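Local coordinates for cell envelope-related transcriptional attenuator domain-containing protein (Eubacterium siraeum, PDB 4OBM) that is of unknown function but belongs to the LytR-CpsA-Psr family, whose studied members attach glycopolymers to the bacterial cell wall, at residues P57-A62 with D161-C166; N114-V119 with I177-I182; P120-Y125 with V133-K138; N169-S174 with T228-P233. All coordinates share one frame; numbering follows the deposited sequence.

Interaction 1: P57-A62 with D161-C166; sequences PYLPNA and DELYPC
L59 carries the apolar part of this contact, placing its forked end between the backbone of E162 and the side chain of C166. Its CG lies anti to the carbonyl carbon (chi1 -78°), which directs both methyls toward the 161-166 segment. CD2 of L59 meets SG of C166 at 3.8 Å, while CD1 and CD2 of L59 each lie 3.5 Å from O of E162. A wider approach of 4.4 Å brings L59 CD1 to L163 CD2. Further back, the ring of P57 leans on the first turn of the helix, with P57 CG 3.7 Å from C166 CB and 3.4 Å from C166 O. C166 thus fills the step between the proline and the leucine.

The polar neighbours behave differently. N61 and E162 reach toward each other from opposite directions, yet N61 ND2 stays 3.6 Å from E162 OE1 and the planes of amide and carboxylate stand 60° apart. The amide gives its hydrogen bond to the main-chain O of D240 instead. On the other segment, D161 caps the turn before the helix: its OD1 receives L163 N at 3.2 Å from above the carboxylate plane, and its OD2 forms a salt bridge with K167.

Y242 packs on L59, N61, E162 and L163 together, joining strand 241-244 to the contact. What results is a helix-on-sheet junction of an alpha/beta fold, in which the type I turn leading into helix 164-181, with the first residues of that helix, packs against the end of strand 52-58 and the type I turn that follows it.

Interaction 2: N114-V119 with I177-I182; sequences NTTLTV and IDQNFI
Q179 and T116 meet through a pair of hydrogen bonds in which a side-chain amide bonds to both the backbone N-H and the backbone C=O of one strand residue. T116 N donates to Q179 OE1 at 2.7 Å, almost straight at 171°, and in the other direction Q179 NE2 donates to T116 O at 3.1 Å. Each bond lies in the plane of the accepting carbonyl and uses a lone pair, so the amide is fixed in rotation by two grips at once. An extended chain beyond CG, with CG anti to the carbonyl carbon (chi1 -70°), carries the amide from the helix to the strand.

Strand 115-119 is bonded on its other edge to strand 141-143, through the backbones of T115, L117 and V119. The amide of Q179 therefore takes up, at T116, the place that a further strand would occupy beside this two-stranded antiparallel sheet. The axes of strand and helix run nearly antiparallel, at 155° and 8.5 Å at closest approach.

A third hydrogen bond comes from the next residue of the helix: N180 ND2 gives a proton to N114 O at 3.2 Å, from above the carbonyl plane rather than on a lone pair. The same nitrogen also binds F176 O, one turn back. Replacing N180 by alanine takes away a nitrogen that serves two carbonyls, and N114 O is likely to lose its link to the helix.

Van der Waals contact is slight by comparison. CG2 of T115 lies 3.3 Å from Q179 OE1, its side chain crossing that of the glutamine at about a right angle, while M148 packs against T115 from helix 145-152.

Interaction 3: P120-Y125 with V133-K138; sequences PSEIKY and VTIIKK
E122 leans across to the opposite strand and ends in a salt-bridge network with K137 and K124. Its CB lies 4.0 Å from I136 O, and CG, anti to the backbone N (chi1 -169°), comes to 3.4 Å of the same I136 O. From there the extended chain runs alongside K137, both side chains pointing the same way. At the tip, OE2 of E122 takes a proton from K137 NZ at 2.9 Å, met nearly along the C-O axis, and also approaches CG2 of I135 at 3.6 Å. The other oxygen, E122 OE1, uses its syn lone pair for K124 NZ at 2.9 Å. One carboxylate thereby sits between two ammonium groups, K124 NZ and K137 NZ, that are 4.6 Å apart, and it probably offsets their mutual repulsion.

The two strands form a beta hairpin. I123 with I136 and Y125 with T134 are its antiparallel hydrogen-bonded pairs, each joined by two backbone bonds; K124 with I135 is the non-hydrogen-bonded pair between them. On the face of K124 and I135, K124 CG rests 3.7 Å from I135 CD1 before the lysine bends at its last torsion to meet the glutamate. The opposite face brings I123 CB to 4.1 Å of I136 CB, the two isoleucines lying side by side. Y151 of helix 145-152 and L154 pack on both of them from the body of the protein.

Interaction 4: N169-S174 with T228-P233; sequences NATVIS and TDFYIP
A170 presses its methyl onto a face of the F230 ring. A170 CB is 3.9 Å from the ring centroid and 21° off the normal, a CH-pi contact displaced toward the rim, where F230 CG is nearest. I232 CD1 touches A170 CB as well, at 3.8 Å. F230 reaches the helix because its CG stands between the backbone N and the carbonyl carbon (chi1 70°).

T171 comes next, with OG1 3.6 Å from F230 CE2 in an oblique approach; the hydroxyl itself is bonded to K167 O. V172 and I173 pack instead against helix 145-152.

S174 OG donates to A170 O at 3.0 Å, one turn back, while S174 N reaches that oxygen from the opposite face of its carbonyl plane. The hydroxyl also lies at the edge of the F230 ring, 4.1 Å from CD2, and S174 CB is 3.4 Å from T228 OG1. With alanine in place of S174, A170 O would probably keep just the main-chain donor of these two, and packing beside F230 and T228 would be less complete. A bond from T228 OG1 to S174 O is weak and unsettled, since D178 also competes for the proton.

The 169-174 part of helix 164-181 and strand 228-230 run antiparallel, at 176° with axes 8.7 Å apart, as a helix covering the edge strand of the mixed sheet in an alpha/beta fold.

Interactions 1, 2 and 4 share helix 164-181, touching it at its beginning, end and middle respectively, whereas interaction 3 does not use that helix and is a surface contact, its centre about 24 Å from the centre of the chain. Interactions 1 and 4 are partly buried and mainly apolar; their strands 52-58 and 228-230 are neighbours in the mixed sheet, and P57 and L163 pack directly on P233. Interaction 2 relies on amide-to-backbone hydrogen bonds at the surface, and interaction 3 on hairpin pairing and exposed charges. Strand 115-119 leads into the hairpin, where V119 packs on I136, while L117 reaches V172, so interaction 2 touches both interaction 3 and interaction 4.

Interaction 1: P57-A62 with D161-C166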
loop_
_atom_site.group_PDB
_atom_site.type_symbol
_atom_site.label_atom_id
_atom_site.label_comp_id
_atom_site.label_asym_id
_atom_site.label_seq_id
_atom_site.Cartn_x
_atom_site.Cartn_y
_atom_site.Cartn_z
ATOM N N PRO A 57 -4.502 -4.456 -1.822
ATOM C CA PRO A 57 -4.050 -4.443 -3.212
ATOM C C PRO A 57 -5.213 -4.758 -4.166
ATOM O O PRO A 57 -6.225 -5.329 -3.771
ATOM C CB PRO A 57 -2.968 -5.531 -3.228
ATOM C CG PRO A 57 -3.447 -6.523 -2.213
ATOM C CD PRO A 57 -4.351 -5.808 -1.228
ATOM N N TYR A 58 -5.067 -4.354 -5.414
ATOM C CA TYR A 58 -6.068 -4.524 -6.468
ATOM C C TYR A 58 -5.372 -4.908 -7.744
ATOM O O TYR A 58 -4.333 -4.320 -8.043
ATOM C CB TYR A 58 -6.833 -3.196 -6.696
ATOM C CG TYR A 58 -7.676 -2.757 -5.526
ATOM C CD1 TYR A 58 -7.144 -1.958 -4.519
ATOM C CD2 TYR A 58 -9.031 -3.070 -5.463
ATOM C CE1 TYR A 58 -7.909 -1.582 -3.417
ATOM C CE2 TYR A 58 -9.818 -2.654 -4.392
ATOM C CZ TYR A 58 -9.247 -1.925 -3.362
ATOM O OH TYR A 58 -10.036 -1.450 -2.348
ATOM N N LEU A 59 -5.958 -5.841 -8.532
ATOM C CA LEU A 59 -5.385 -6.247 -9.819
ATOM C C LEU A 59 -5.542 -5.111 -10.805
ATOM O O LEU A 59 -6.513 -4.365 -10.682
ATOM C CB LEU A 59 -6.049 -7.526 -10.367
ATOM C CG LEU A 59 -5.640 -8.874 -9.763
ATOM C CD1 LEU A 59 -6.576 -9.977 -10.275
ATOM C CD2 LEU A 59 -4.188 -9.225 -10.082
ATOM N N PRO A 60 -4.615 -4.913 -11.772
ATOM C CA PRO A 60 -4.795 -3.815 -12.736
ATOM C C PRO A 60 -6.077 -3.929 -13.567
ATOM O O PRO A 60 -6.669 -2.898 -13.953
ATOM C CB PRO A 60 -3.560 -3.919 -13.634
ATOM C CG PRO A 60 -3.070 -5.295 -13.448
ATOM C CD PRO A 60 -3.383 -5.678 -12.053
ATOM N N ASN A 61 -6.529 -5.175 -13.812
ATOM C CA ASN A 61 -7.728 -5.440 -14.592
ATOM C C ASN A 61 -8.948 -5.547 -13.675
ATOM O O ASN A 61 -9.991 -6.053 -14.093
ATOM C CB ASN A 61 -7.563 -6.691 -15.466
ATOM C CG ASN A 61 -7.280 -7.962 -14.687
ATOM O OD1 ASN A 61 -6.698 -7.957 -13.580
ATOM N ND2 ASN A 61 -7.641 -9.084 -15.274
ATOM N N ALA A 62 -8.842 -5.029 -12.446
ATOM C CA ALA A 62 -9.988 -5.069 -11.536
ATOM C C ALA A 62 -11.054 -4.045 -11.948
ATOM O O ALA A 62 -10.722 -2.889 -12.225
ATOM C CB ALA A 62 -9.546 -4.819 -10.105
ATOM N N ASP A 161 -3.862 -19.110 -8.912
ATOM C CA ASP A 161 -4.452 -18.024 -8.114
ATOM C C ASP A 161 -4.250 -16.627 -8.743
ATOM O O ASP A 161 -3.134 -16.093 -8.738
ATOM C CB ASP A 161 -3.858 -18.044 -6.698
ATOM C CG ASP A 161 -4.640 -17.286 -5.651
ATOM O OD1 ASP A 161 -5.660 -16.653 -6.008
ATOM O OD2 ASP A 161 -4.252 -17.352 -4.465
ATOM N N GLU A 162 -5.343 -16.046 -9.295
ATOM C CA GLU A 162 -5.280 -14.723 -9.928
ATOM C C GLU A 162 -4.949 -13.615 -8.908
ATOM O O GLU A 162 -4.416 -12.582 -9.303
ATOM C CB GLU A 162 -6.576 -14.385 -10.687
ATOM C CG GLU A 162 -6.295 -13.940 -12.119
ATOM C CD GLU A 162 -7.403 -13.202 -12.853
ATOM O OE1 GLU A 162 -7.085 -12.233 -13.583
ATOM O OE2 GLU A 162 -8.583 -13.603 -12.719
ATOM N N LEU A 163 -5.223 -13.862 -7.602
ATOM C CA LEU A 163 -4.957 -12.914 -6.520
ATOM C C LEU A 163 -3.565 -13.076 -5.907
ATOM O O LEU A 163 -3.162 -12.225 -5.122
ATOM C CB LEU A 163 -6.017 -13.042 -5.415
ATOM C CG LEU A 163 -7.411 -12.544 -5.762
ATOM C CD1 LEU A 163 -8.382 -12.868 -4.633
ATOM C CD2 LEU A 163 -7.397 -11.026 -6.059
ATOM N N TYR A 164 -2.827 -14.144 -6.258
ATOM C CA TYR A 164 -1.482 -14.399 -5.722
ATOM C C TYR A 164 -0.512 -13.195 -5.870
ATOM O O TYR A 164 0.160 -12.905 -4.874
ATOM C CB TYR A 164 -0.843 -15.665 -6.319
ATOM C CG TYR A 164 0.380 -16.083 -5.535
ATOM C CD1 TYR A 164 0.256 -16.782 -4.335
ATOM C CD2 TYR A 164 1.656 -15.696 -5.937
ATOM C CE1 TYR A 164 1.370 -17.090 -3.558
ATOM C CE2 TYR A 164 2.779 -16.013 -5.176
ATOM C CZ TYR A 164 2.630 -16.709 -3.985
ATOM O OH TYR A 164 3.722 -17.037 -3.226
ATOM N N PRO A 165 -0.408 -12.458 -7.017
ATOM C CA PRO A 165 0.526 -11.305 -7.056
ATOM C C PRO A 165 0.153 -10.218 -6.024
ATOM O O PRO A 165 1.040 -9.562 -5.481
ATOM C CB PRO A 165 0.403 -10.792 -8.491
ATOM C CG PRO A 165 -0.165 -11.938 -9.267
ATOM C CD PRO A 165 -1.090 -12.624 -8.320
ATOM N N CYS A 166 -1.156 -10.086 -5.721
ATOM C CA CYS A 166 -1.717 -9.164 -4.729
ATOM C C CYS A 166 -1.352 -9.621 -3.323
ATOM O O CYS A 166 -0.977 -8.799 -2.491
ATOM C CB CYS A 166 -3.233 -9.061 -4.892
ATOM S SG CYS A 166 -3.755 -8.238 -6.412
#

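Interaction 2: N114-V119 with I177-I182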
loop_
_atom_site.group_PDB
_atom_site.type_symbol
_atom_site.label_atom_id
_atom_site.label_comp_id
_atom_site.label_asym_id
_atom_site.label_seq_id
_atom_site.Cartn_x
_atom_site.Cartn_y
_atom_site.Cartn_z
ATOM N N ASN A 114 16.834 -3.410 3.917
ATOM C CA ASN A 114 16.535 -4.737 3.383
ATOM C C ASN A 114 15.354 -5.407 4.093
ATOM O O ASN A 114 15.066 -5.090 5.241
ATOM C CB ASN A 114 17.748 -5.631 3.547
ATOM C CG ASN A 114 19.010 -5.170 2.866
ATOM O OD1 ASN A 114 18.993 -4.561 1.790
ATOM N ND2 ASN A 114 20.141 -5.509 3.461
ATOM N N THR A 115 14.705 -6.373 3.430
ATOM C CA THR A 115 13.612 -7.131 4.039
ATOM C C THR A 115 13.947 -8.631 3.991
ATOM O O THR A 115 14.454 -9.129 2.977
ATOM C CB THR A 115 12.262 -6.804 3.363
ATOM O OG1 THR A 115 12.113 -5.389 3.267
ATOM C CG2 THR A 115 11.077 -7.355 4.136
ATOM N N THR A 116 13.667 -9.337 5.092
ATOM C CA THR A 116 13.868 -10.780 5.220
ATOM C C THR A 116 12.527 -11.471 4.913
ATOM O O THR A 116 11.532 -11.214 5.587
ATOM C CB THR A 116 14.446 -11.119 6.593
ATOM O OG1 THR A 116 15.783 -10.635 6.635
ATOM C CG2 THR A 116 14.441 -12.600 6.877
ATOM N N LEU A 117 12.503 -12.307 3.870
ATOM C CA LEU A 117 11.283 -12.993 3.415
ATOM C C LEU A 117 11.497 -14.477 3.241
ATOM O O LEU A 117 12.563 -14.903 2.785
ATOM C CB LEU A 117 10.780 -12.410 2.073
ATOM C CG LEU A 117 10.671 -10.884 1.955
ATOM C CD1 LEU A 117 10.684 -10.448 0.499
ATOM C CD2 LEU A 117 9.445 -10.365 2.692
ATOM N N THR A 118 10.449 -15.258 3.536
ATOM C CA THR A 118 10.453 -16.706 3.343
ATOM C C THR A 118 9.810 -17.004 1.985
ATOM O O THR A 118 8.602 -16.828 1.818
ATOM C CB THR A 118 9.752 -17.426 4.511
ATOM O OG1 THR A 118 10.439 -17.107 5.717
ATOM C CG2 THR A 118 9.729 -18.948 4.332
ATOM N N VAL A 119 10.628 -17.453 1.019
ATOM C CA VAL A 119 10.166 -17.861 -0.310
ATOM C C VAL A 119 9.652 -19.323 -0.167
ATOM O O VAL A 119 10.424 -20.203 0.244
ATOM C CB VAL A 119 11.254 -17.668 -1.401
ATOM C CG1 VAL A 119 10.746 -18.108 -2.770
ATOM C CG2 VAL A 119 11.711 -16.209 -1.459
ATOM N N ILE A 177 7.463 -2.896 6.002
ATOM C CA ILE A 177 7.018 -1.867 6.945
ATOM C C ILE A 177 7.354 -2.285 8.390
ATOM O O ILE A 177 7.839 -1.463 9.159
ATOM C CB ILE A 177 5.509 -1.515 6.773
ATOM C CG1 ILE A 177 5.260 -0.798 5.414
ATOM C CG2 ILE A 177 4.992 -0.650 7.953
ATOM C CD1 ILE A 177 3.793 -0.816 4.900
ATOM N N ASP A 178 7.079 -3.545 8.753
ATOM C CA ASP A 178 7.341 -4.080 10.094
ATOM C C ASP A 178 8.824 -4.169 10.432
ATOM O O ASP A 178 9.206 -3.842 11.557
ATOM C CB ASP A 178 6.723 -5.473 10.241
ATOM C CG ASP A 178 5.215 -5.480 10.302
ATOM O OD1 ASP A 178 4.619 -4.385 10.466
ATOM O OD2 ASP A 178 4.632 -6.582 10.255
ATOM N N GLN A 179 9.653 -4.627 9.492
ATOM C CA GLN A 179 11.078 -4.818 9.770
ATOM C C GLN A 179 11.907 -3.539 9.739
ATOM O O GLN A 179 12.988 -3.519 10.344
ATOM C CB GLN A 179 11.686 -5.817 8.787
ATOM C CG GLN A 179 11.198 -7.241 9.013
ATOM C CD GLN A 179 11.456 -8.101 7.815
ATOM O OE1 GLN A 179 12.448 -7.923 7.103
ATOM N NE2 GLN A 179 10.589 -9.076 7.592
ATOM N N ASN A 180 11.445 -2.496 9.028
ATOM C CA ASN A 180 12.234 -1.275 8.868
ATOM C C ASN A 180 11.581 0.002 9.373
ATOM O O ASN A 180 12.257 1.029 9.352
ATOM C CB ASN A 180 12.570 -1.072 7.404
ATOM C CG ASN A 180 13.434 -2.135 6.821
ATOM O OD1 ASN A 180 14.624 -2.239 7.137
ATOM N ND2 ASN A 180 12.845 -2.938 5.950
ATOM N N PHE A 181 10.294 -0.011 9.762
ATOM C CA PHE A 181 9.663 1.235 10.228
ATOM C C PHE A 181 9.368 1.201 11.705
ATOM O O PHE A 181 9.300 2.265 12.312
ATOM C CB PHE A 181 8.380 1.578 9.452
ATOM C CG PHE A 181 8.615 2.127 8.070
ATOM C CD1 PHE A 181 8.958 1.285 7.019
ATOM C CD2 PHE A 181 8.456 3.482 7.808
ATOM C CE1 PHE A 181 9.164 1.793 5.737
ATOM C CE2 PHE A 181 8.647 3.989 6.523
ATOM C CZ PHE A 181 9.001 3.140 5.494
ATOM N N ILE A 182 9.195 0.001 12.295
ATOM C CA ILE A 182 8.951 -0.108 13.734
ATOM C C ILE A 182 10.236 0.353 14.432
ATOM O O ILE A 182 11.322 -0.124 14.103
ATOM C CB ILE A 182 8.474 -1.531 14.172
ATOM C CG1 ILE A 182 7.094 -1.863 13.548
ATOM C CG2 ILE A 182 8.433 -1.666 15.715
ATOM C CD1 ILE A 182 6.618 -3.343 13.635
#

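Interaction 3: P120-Y125 with V133-K138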
loop_
_atom_site.group_PDB
_atom_site.type_symbol
_atom_site.label_atom_id
_atom_site.label_comp_id
_atom_site.label_asym_id
_atom_site.label_seq_id
_atom_site.Cartn_x
_atom_site.Cartn_y
_atom_site.Cartn_z
ATOM N N PRO A 120 8.327 -19.561 -0.392
ATOM C CA PRO A 120 7.759 -20.909 -0.164
ATOM C C PRO A 120 8.330 -22.005 -1.068
ATOM O O PRO A 120 8.506 -23.131 -0.596
ATOM C CB PRO A 120 6.253 -20.721 -0.402
ATOM C CG PRO A 120 6.144 -19.487 -1.235
ATOM C CD PRO A 120 7.279 -18.600 -0.803
ATOM N N SER A 121 8.621 -21.684 -2.342
ATOM C CA SER A 121 9.202 -22.640 -3.288
ATOM C C SER A 121 10.044 -21.900 -4.328
ATOM O O SER A 121 9.779 -20.726 -4.599
ATOM C CB SER A 121 8.114 -23.478 -3.955
ATOM O OG SER A 121 7.272 -22.677 -4.766
ATOM N N GLU A 122 11.083 -22.563 -4.878
ATOM C CA GLU A 122 11.977 -21.940 -5.854
ATOM C C GLU A 122 11.225 -21.437 -7.110
ATOM O O GLU A 122 10.374 -22.146 -7.659
ATOM C CB GLU A 122 13.093 -22.904 -6.286
ATOM C CG GLU A 122 14.181 -22.206 -7.092
ATOM C CD GLU A 122 14.933 -22.990 -8.143
ATOM O OE1 GLU A 122 14.312 -23.810 -8.857
ATOM O OE2 GLU A 122 16.133 -22.689 -8.328
ATOM N N ILE A 123 11.565 -20.216 -7.555
ATOM C CA ILE A 123 11.024 -19.603 -8.771
ATOM C C ILE A 123 12.147 -19.531 -9.811
ATOM O O ILE A 123 13.247 -19.073 -9.505
ATOM C CB ILE A 123 10.394 -18.200 -8.496
ATOM C CG1 ILE A 123 9.302 -18.267 -7.385
ATOM C CG2 ILE A 123 9.820 -17.573 -9.792
ATOM C CD1 ILE A 123 9.184 -17.016 -6.560
ATOM N N LYS A 124 11.875 -20.014 -11.019
ATOM C CA LYS A 124 12.760 -19.912 -12.185
ATOM C C LYS A 124 11.862 -19.387 -13.298
ATOM O O LYS A 124 11.232 -20.183 -14.003
ATOM C CB LYS A 124 13.458 -21.249 -12.534
ATOM C CG LYS A 124 14.609 -21.637 -11.600
ATOM C CD LYS A 124 15.642 -22.515 -12.312
ATOM C CE LYS A 124 16.704 -23.111 -11.404
ATOM N NZ LYS A 124 16.343 -24.471 -10.886
ATOM N N TYR A 125 11.673 -18.045 -13.351
ATOM C CA TYR A 125 10.758 -17.438 -14.321
ATOM C C TYR A 125 11.441 -17.182 -15.658
ATOM O O TYR A 125 12.417 -16.432 -15.732
ATOM C CB TYR A 125 10.102 -16.143 -13.786
ATOM C CG TYR A 125 9.216 -15.454 -14.809
ATOM C CD1 TYR A 125 8.033 -16.045 -15.249
ATOM C CD2 TYR A 125 9.591 -14.241 -15.381
ATOM C CE1 TYR A 125 7.251 -15.449 -16.239
ATOM C CE2 TYR A 125 8.812 -13.634 -16.367
ATOM C CZ TYR A 125 7.641 -14.241 -16.794
ATOM O OH TYR A 125 6.861 -13.646 -17.761
ATOM N N VAL A 133 15.979 -15.417 -17.641
ATOM C CA VAL A 133 15.444 -16.281 -16.602
ATOM C C VAL A 133 15.762 -15.621 -15.242
ATOM O O VAL A 133 16.894 -15.190 -15.005
ATOM C CB VAL A 133 15.860 -17.783 -16.726
ATOM C CG1 VAL A 133 17.344 -18.020 -16.460
ATOM C CG2 VAL A 133 14.987 -18.679 -15.852
ATOM N N THR A 134 14.712 -15.436 -14.417
ATOM C CA THR A 134 14.777 -14.853 -13.074
ATOM C C THR A 134 14.749 -16.007 -12.088
ATOM O O THR A 134 13.791 -16.781 -12.100
ATOM C CB THR A 134 13.610 -13.857 -12.852
ATOM O OG1 THR A 134 13.613 -12.866 -13.873
ATOM C CG2 THR A 134 13.643 -13.194 -11.468
ATOM N N ILE A 135 15.805 -16.150 -11.264
ATOM C CA ILE A 135 15.896 -17.245 -10.286
ATOM C C ILE A 135 15.797 -16.714 -8.871
ATOM O O ILE A 135 16.730 -16.076 -8.400
ATOM C CB ILE A 135 17.183 -18.136 -10.415
ATOM C CG1 ILE A 135 17.757 -18.273 -11.849
ATOM C CG2 ILE A 135 17.047 -19.476 -9.666
ATOM C CD1 ILE A 135 16.975 -19.037 -12.829
ATOM N N ILE A 136 14.709 -17.056 -8.173
ATOM C CA ILE A 136 14.492 -16.734 -6.760
ATOM C C ILE A 136 14.494 -18.078 -6.014
ATOM O O ILE A 136 13.660 -18.940 -6.291
ATOM C CB ILE A 136 13.209 -15.896 -6.536
ATOM C CG1 ILE A 136 13.343 -14.511 -7.240
ATOM C CG2 ILE A 136 12.913 -15.725 -5.035
ATOM C CD1 ILE A 136 12.057 -13.831 -7.590
ATOM N N LYS A 137 15.471 -18.278 -5.126
ATOM C CA LYS A 137 15.588 -19.544 -4.411
ATOM C C LYS A 137 14.628 -19.589 -3.237
ATOM O O LYS A 137 14.156 -18.554 -2.762
ATOM C CB LYS A 137 17.037 -19.811 -3.957
ATOM C CG LYS A 137 18.051 -19.860 -5.103
ATOM C CD LYS A 137 18.029 -21.155 -5.884
ATOM C CE LYS A 137 19.121 -21.173 -6.918
ATOM N NZ LYS A 137 18.978 -22.332 -7.841
ATOM N N LYS A 138 14.288 -20.811 -2.829
ATOM C CA LYS A 138 13.400 -21.113 -1.711
ATOM C C LYS A 138 14.139 -20.788 -0.410
ATOM O O LYS A 138 15.374 -20.895 -0.374
ATOM C CB LYS A 138 13.008 -22.614 -1.781
ATOM C CG LYS A 138 12.089 -23.109 -0.660
ATOM C CD LYS A 138 11.825 -24.605 -0.724
ATOM C CE LYS A 138 11.075 -25.020 0.520
ATOM N NZ LYS A 138 10.563 -26.409 0.436
#

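Interaction 4: N169-S174 with T228-P233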
loop_
_atom_site.group_PDB
_atom_site.type_symbol
_atom_site.label_atom_id
_atom_site.label_comp_id
_atom_site.label_asym_id
_atom_site.label_seq_id
_atom_site.Cartn_x
_atom_site.Cartn_y
_atom_site.Cartn_z
ATOM N N ASN A 169 2.420 -9.186 -2.863
ATOM C CA ASN A 169 2.698 -7.778 -2.659
ATOM C C ASN A 169 2.235 -7.315 -1.267
ATOM O O ASN A 169 3.020 -6.670 -0.560
ATOM C CB ASN A 169 2.069 -6.951 -3.775
ATOM C CG ASN A 169 2.951 -6.810 -4.996
ATOM O OD1 ASN A 169 3.319 -5.704 -5.378
ATOM N ND2 ASN A 169 3.372 -7.918 -5.606
ATOM N N ALA A 170 1.007 -7.697 -0.836
ATOM C CA ALA A 170 0.499 -7.326 0.496
ATOM C C ALA A 170 1.460 -7.766 1.623
ATOM O O ALA A 170 1.842 -6.951 2.462
ATOM C CB ALA A 170 -0.884 -7.929 0.718
ATOM N N THR A 171 1.882 -9.035 1.580
ATOM C CA THR A 171 2.732 -9.730 2.533
ATOM C C THR A 171 4.146 -9.152 2.546
ATOM O O THR A 171 4.658 -8.854 3.615
ATOM C CB THR A 171 2.737 -11.232 2.152
ATOM O OG1 THR A 171 1.405 -11.731 2.237
ATOM C CG2 THR A 171 3.646 -12.065 3.034
ATOM N N VAL A 172 4.792 -9.052 1.373
ATOM C CA VAL A 172 6.157 -8.534 1.235
ATOM C C VAL A 172 6.218 -7.051 1.710
ATOM O O VAL A 172 7.141 -6.688 2.441
ATOM C CB VAL A 172 6.649 -8.728 -0.229
ATOM C CG1 VAL A 172 7.910 -7.936 -0.522
ATOM C CG2 VAL A 172 6.866 -10.203 -0.531
ATOM N N ILE A 173 5.223 -6.224 1.338
ATOM C CA ILE A 173 5.179 -4.816 1.757
ATOM C C ILE A 173 4.907 -4.726 3.272
ATOM O O ILE A 173 5.506 -3.864 3.931
ATOM C CB ILE A 173 4.193 -3.958 0.878
ATOM C CG1 ILE A 173 4.690 -3.859 -0.590
ATOM C CG2 ILE A 173 3.907 -2.552 1.462
ATOM C CD1 ILE A 173 6.187 -3.408 -0.822
ATOM N N SER A 174 4.069 -5.636 3.830
ATOM C CA SER A 174 3.795 -5.705 5.275
ATOM C C SER A 174 5.084 -5.975 6.044
ATOM O O SER A 174 5.372 -5.321 7.050
ATOM C CB SER A 174 2.779 -6.798 5.580
ATOM O OG SER A 174 1.458 -6.351 5.341
ATOM N N THR A 228 1.181 -3.860 10.784
ATOM C CA THR A 228 0.465 -4.018 9.521
ATOM C C THR A 228 -0.594 -5.116 9.568
ATOM O O THR A 228 -0.618 -5.975 10.453
ATOM C CB THR A 228 1.432 -4.230 8.328
ATOM O OG1 THR A 228 2.360 -5.282 8.594
ATOM C CG2 THR A 228 2.176 -2.974 7.963
ATOM N N ASP A 229 -1.499 -5.017 8.596
ATOM C CA ASP A 229 -2.603 -5.890 8.280
ATOM C C ASP A 229 -2.927 -5.701 6.813
ATOM O O ASP A 229 -2.500 -4.722 6.206
ATOM C CB ASP A 229 -3.822 -5.583 9.161
ATOM C CG ASP A 229 -3.794 -6.297 10.487
ATOM O OD1 ASP A 229 -4.135 -7.501 10.517
ATOM O OD2 ASP A 229 -3.435 -5.654 11.502
ATOM N N PHE A 230 -3.654 -6.646 6.233
ATOM C CA PHE A 230 -4.075 -6.541 4.853
ATOM C C PHE A 230 -5.366 -7.289 4.636
ATOM O O PHE A 230 -5.647 -8.273 5.318
ATOM C CB PHE A 230 -2.981 -7.005 3.856
ATOM C CG PHE A 230 -2.657 -8.478 3.814
ATOM C CD1 PHE A 230 -3.444 -9.359 3.082
ATOM C CD2 PHE A 230 -1.509 -8.969 4.422
ATOM C CE1 PHE A 230 -3.129 -10.723 3.019
ATOM C CE2 PHE A 230 -1.192 -10.331 4.364
ATOM C CZ PHE A 230 -2.001 -11.202 3.660
ATOM N N TYR A 231 -6.144 -6.799 3.676
ATOM C CA TYR A 231 -7.363 -7.396 3.157
ATOM C C TYR A 231 -7.192 -7.545 1.634
ATOM O O TYR A 231 -6.681 -6.628 0.980
ATOM C CB TYR A 231 -8.618 -6.573 3.512
ATOM C CG TYR A 231 -9.854 -7.191 2.904
ATOM C CD1 TYR A 231 -10.385 -8.371 3.414
ATOM C CD2 TYR A 231 -10.394 -6.694 1.722
ATOM C CE1 TYR A 231 -11.442 -9.019 2.785
ATOM C CE2 TYR A 231 -11.451 -7.336 1.082
ATOM C CZ TYR A 231 -11.977 -8.495 1.624
ATOM O OH TYR A 231 -13.031 -9.132 1.028
ATOM N N ILE A 232 -7.616 -8.692 1.072
ATOM C CA ILE A 232 -7.489 -8.902 -0.371
ATOM C C ILE A 232 -8.888 -8.860 -1.023
ATOM O O ILE A 232 -9.656 -9.813 -0.916
ATOM C CB ILE A 232 -6.688 -10.178 -0.754
ATOM C CG1 ILE A 232 -5.380 -10.336 0.081
ATOM C CG2 ILE A 232 -6.442 -10.275 -2.285
ATOM C CD1 ILE A 232 -4.089 -9.656 -0.469
ATOM N N PRO A 233 -9.204 -7.756 -1.735
ATOM C CA PRO A 233 -10.487 -7.677 -2.459
ATOM C C PRO A 233 -10.623 -8.813 -3.489
ATOM O O PRO A 233 -9.729 -9.031 -4.320
ATOM C CB PRO A 233 -10.441 -6.285 -3.115
ATOM C CG PRO A 233 -9.376 -5.541 -2.385
ATOM C CD PRO A 233 -8.380 -6.551 -1.962
#